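Local structure of imidazoleglycerol-phosphate dehydratase (Pyrococcus furiosus, 5DNL) at residues N102-I107 with H135-S140. The protein catalyses the dehydration of imidazoleglycerol phosphate to imidazoleacetol phosphate, the sixth step of histidine biosynthesis. Sequence-based numbering, arbitrary orientation.
Sequences NVDVNI and HIKQLS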
ATOM      1  N   ASN A 102       4.801  29.054 -20.052  1.00 12.47           N
ATOM      2  CA  ASN A 102       4.380  27.865 -19.299  1.00 12.45           C
ATOM      3  C   ASN A 102       2.968  27.574 -19.764  1.00 13.34           C
ATOM      4  O   ASN A 102       2.048  28.342 -19.461  1.00 13.13           O
ATOM      5  CB  ASN A 102       4.457  28.137 -17.805  1.00 13.65           C
ATOM      6  CG  ASN A 102       3.982  26.967 -16.942  1.00 21.51           C
ATOM      7  OD1 ASN A 102       3.205  26.123 -17.359  1.00 20.70           O
ATOM      8  ND2 ASN A 102       4.451  26.943 -15.712  1.00 32.04           N
ATOM      9  N   VAL A 103       2.808  26.472 -20.485  1.00 13.16           N
ATOM     10  CA  VAL A 103       1.518  26.018 -20.995  1.00 13.67           C
ATOM     11  C   VAL A 103       1.160  24.736 -20.274  1.00 13.13           C
ATOM     12  O   VAL A 103       1.854  23.730 -20.422  1.00 16.55           O
ATOM     13  CB  VAL A 103       1.575  25.810 -22.517  1.00 14.70           C
ATOM     14  CG1 VAL A 103       0.256  25.264 -23.061  1.00 19.15           C
ATOM     15  CG2 VAL A 103       1.978  27.103 -23.233  1.00 14.87           C
ATOM     16  N   ASP A 104       0.103  24.792 -19.470  1.00 12.48           N
ATOM     17  CA  ASP A 104      -0.348  23.693 -18.625  1.00 14.11           C
ATOM     18  C   ASP A 104      -1.805  23.405 -18.994  1.00 13.82           C
ATOM     19  O   ASP A 104      -2.732  24.050 -18.469  1.00 15.24           O
ATOM     20  CB  ASP A 104      -0.203  24.093 -17.156  1.00 18.42           C
ATOM     21  CG  ASP A 104      -0.597  22.981 -16.194  1.00 25.94           C
ATOM     22  OD1 ASP A 104      -0.725  21.824 -16.620  1.00 29.97           O
ATOM     23  OD2 ASP A 104      -0.799  23.298 -15.007  1.00 42.69           O
ATOM     24  N   VAL A 105      -1.976  22.446 -19.897  1.00 14.32           N
ATOM     25  CA  VAL A 105      -3.285  21.964 -20.321  1.00 15.36           C
ATOM     26  C   VAL A 105      -3.397  20.467 -20.088  1.00 16.38           C
ATOM     27  O   VAL A 105      -2.385  19.770 -19.851  1.00 16.91           O
ATOM     28  CB  VAL A 105      -3.578  22.320 -21.802  1.00 15.95           C
ATOM     29  CG1 VAL A 105      -3.554  23.821 -21.988  1.00 15.52           C
ATOM     30  CG2 VAL A 105      -2.589  21.676 -22.764  1.00 18.81           C
ATOM     31  N   ASN A 106      -4.628  19.981 -20.146  1.00 15.00           N
ATOM     32  CA  ASN A 106      -4.932  18.580 -19.868  1.00 16.02           C
ATOM     33  C   ASN A 106      -6.082  18.184 -20.765  1.00 14.74           C
ATOM     34  O   ASN A 106      -7.254  18.370 -20.426  1.00 16.64           O
ATOM     35  CB  ASN A 106      -5.276  18.363 -18.390  1.00 16.15           C
ATOM     36  CG  ASN A 106      -5.474  16.895 -18.046  1.00 26.94           C
ATOM     37  OD1 ASN A 106      -5.303  16.018 -18.879  1.00 35.71           O
ATOM     38  ND2 ASN A 106      -5.828  16.630 -16.797  1.00 44.26           N
ATOM     39  N   ILE A 107      -5.723  17.724 -21.954  1.00 16.07           N
ATOM     40  CA  ILE A 107      -6.704  17.345 -22.955  1.00 14.60           C
ATOM     41  C   ILE A 107      -7.115  15.901 -22.746  1.00 17.09           C
ATOM     42  O   ILE A 107      -6.265  15.001 -22.835  1.00 19.95           O
ATOM     43  CB  ILE A 107      -6.127  17.521 -24.358  1.00 15.21           C
ATOM     44  CG1 ILE A 107      -5.815  18.999 -24.642  1.00 17.93           C
ATOM     45  CG2 ILE A 107      -7.090  16.975 -25.398  1.00 16.15           C
ATOM     46  CD1 ILE A 107      -5.131  19.252 -25.964  1.00 22.50           C
ATOM     47  N   HIS A 135       1.712  32.742 -19.509  1.00 10.68           N
ATOM     48  CA  HIS A 135       1.161  31.582 -18.838  1.00 10.77           C
ATOM     49  C   HIS A 135      -0.167  31.220 -19.485  1.00 11.23           C
ATOM     50  O   HIS A 135      -1.037  32.087 -19.660  1.00 12.54           O
ATOM     51  CB  HIS A 135       0.888  31.872 -17.375  1.00 11.79           C
ATOM     52  CG  HIS A 135       2.110  31.938 -16.531  1.00 12.05           C
ATOM     53  ND1 HIS A 135       2.522  30.879 -15.766  1.00 15.46           N
ATOM     54  CD2 HIS A 135       2.987  32.943 -16.304  1.00 15.25           C
ATOM     55  CE1 HIS A 135       3.632  31.214 -15.128  1.00 18.00           C
ATOM     56  NE2 HIS A 135       3.922  32.463 -15.419  1.00 16.70           N
ATOM     57  N   ILE A 136      -0.338  29.934 -19.781  1.00 11.66           N
ATOM     58  CA  ILE A 136      -1.618  29.354 -20.217  0.50 11.00           C
ATOM     59  C   ILE A 136      -1.916  28.284 -19.171  1.00 12.15           C
ATOM     60  O   ILE A 136      -1.168  27.312 -19.089  1.00 13.14           O
ATOM     61  CB  ILE A 136      -1.552  28.674 -21.607  0.50 17.00           C
ATOM     62  CG1 ILE A 136      -0.963  29.583 -22.699  0.50 14.61           C
ATOM     63  CG2 ILE A 136      -2.945  28.213 -22.030  0.50 16.58           C
ATOM     64  CD1 ILE A 136      -1.740  30.849 -22.960  0.50 15.26           C
ATOM     65  N   LYS A 137      -2.973  28.465 -18.382  1.00 10.84           N
ATOM     66  CA  LYS A 137      -3.287  27.546 -17.288  1.00 11.11           C
ATOM     67  C   LYS A 137      -4.719  27.104 -17.419  1.00 11.74           C
ATOM     68  O   LYS A 137      -5.656  27.872 -17.172  1.00 12.18           O
ATOM     69  CB  LYS A 137      -3.033  28.176 -15.917  1.00 15.91           C
ATOM     70  CG  LYS A 137      -3.181  27.158 -14.788  1.00 20.82           C
ATOM     71  CD  LYS A 137      -2.821  27.745 -13.440  1.00 25.50           C
ATOM     72  CE  LYS A 137      -2.616  26.646 -12.402  1.00 30.40           C
ATOM     73  NZ  LYS A 137      -1.239  26.075 -12.505  1.00 39.91           N
ATOM     74  N   GLN A 138      -4.891  25.853 -17.810  1.00 12.35           N
ATOM     75  CA  GLN A 138      -6.215  25.270 -17.843  1.00 11.08           C
ATOM     76  C   GLN A 138      -6.766  25.113 -16.426  1.00 13.56           C
ATOM     77  O   GLN A 138      -6.117  24.504 -15.569  1.00 16.69           O
ATOM     78  CB  GLN A 138      -6.179  23.927 -18.551  1.00 13.66           C
ATOM     79  CG  GLN A 138      -7.512  23.213 -18.637  1.00 12.46           C
ATOM     80  CD  GLN A 138      -7.416  21.961 -19.459  1.00 12.50           C
ATOM     81  OE1 GLN A 138      -6.637  21.882 -20.398  1.00 13.98           O
ATOM     82  NE2 GLN A 138      -8.188  20.951 -19.080  1.00 15.18           N
ATOM     83  N   LEU A 139      -7.954  25.667 -16.168  1.00 11.39           N
ATOM     84  CA  LEU A 139      -8.650  25.512 -14.893  1.00 13.05           C
ATOM     85  C   LEU A 139      -9.675  24.388 -14.908  1.00 13.78           C
ATOM     86  O   LEU A 139      -9.886  23.742 -13.884  1.00 16.02           O
ATOM     87  CB  LEU A 139      -9.348  26.820 -14.522  1.00 13.84           C
ATOM     88  CG  LEU A 139      -8.422  28.037 -14.512  1.00 14.80           C
ATOM     89  CD1 LEU A 139      -9.194  29.292 -14.183  1.00 17.02           C
ATOM     90  CD2 LEU A 139      -7.252  27.844 -13.552  1.00 18.23           C
ATOM     91  N   SER A 140     -10.322  24.174 -16.058  1.00 12.43           N
ATOM     92  CA  SER A 140     -11.274  23.092 -16.273  1.00 10.87           C
ATOM     93  C   SER A 140     -11.244  22.731 -17.747  1.00 12.46           C
ATOM     94  O   SER A 140     -10.842  23.539 -18.581  1.00 12.79           O
ATOM     95  CB  SER A 140     -12.695  23.525 -15.915  1.00 15.66           C
ATOM     96  OG  SER A 140     -12.765  24.046 -14.608  1.00 23.87           O
TER
HETATM   97  O   HOH W   1       0.796  25.943 -14.433  1.00 41.50           O
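In the beta-alpha-beta unit that runs from strand 100-104 through helix 116-130 to strand 133-140, the two strands pair in parallel, with Asn102 beside His135, Val103 beside Ile136 and Asp104 beside Lys137. Ile136 N donates to Asn102 O, and Ile136 O accepts from Asp104 N at 2.8 Å. Two residues on, Gln138 N donates to Asp104 O at 2.9 Å. Beyond Asp104 the segment 102-107 continues as a loop, and the side chain of Gln138 takes over the pairing. Fully stretched, with CG trans to N (chi1 180°), it brings its amide to the backbone of Asn106 twice: OE1 accepts from Asn106 N at 2.8 Å, the donor lying well above the carbonyl plane, while NE2 gives a hydrogen to Asn106 O at 3.1 Å. Replacing Gln138 by alanine would remove both bonds and is likely to leave the N-H and C=O of Asn106 without these mates and the loop freer to shift. On one face Val103 CG2 lies 3.9 Å from Ile136 CG1, the side chains alongside each other, Val103 against helix 116-130 and Ile136 against helix 144-162. On the other, Asp104 OD2 and Lys137 NZ form a long salt bridge (3.8 Å) bridged by a water; NZ also hydrogen-bonds to Leu139 O and Ser140 OG of a neighbouring subunit. One face is thus apolar and helix-covered, the opposite face polar and subunit-contacting, while a side-chain amide extends the ladder past the end of strand 100-104.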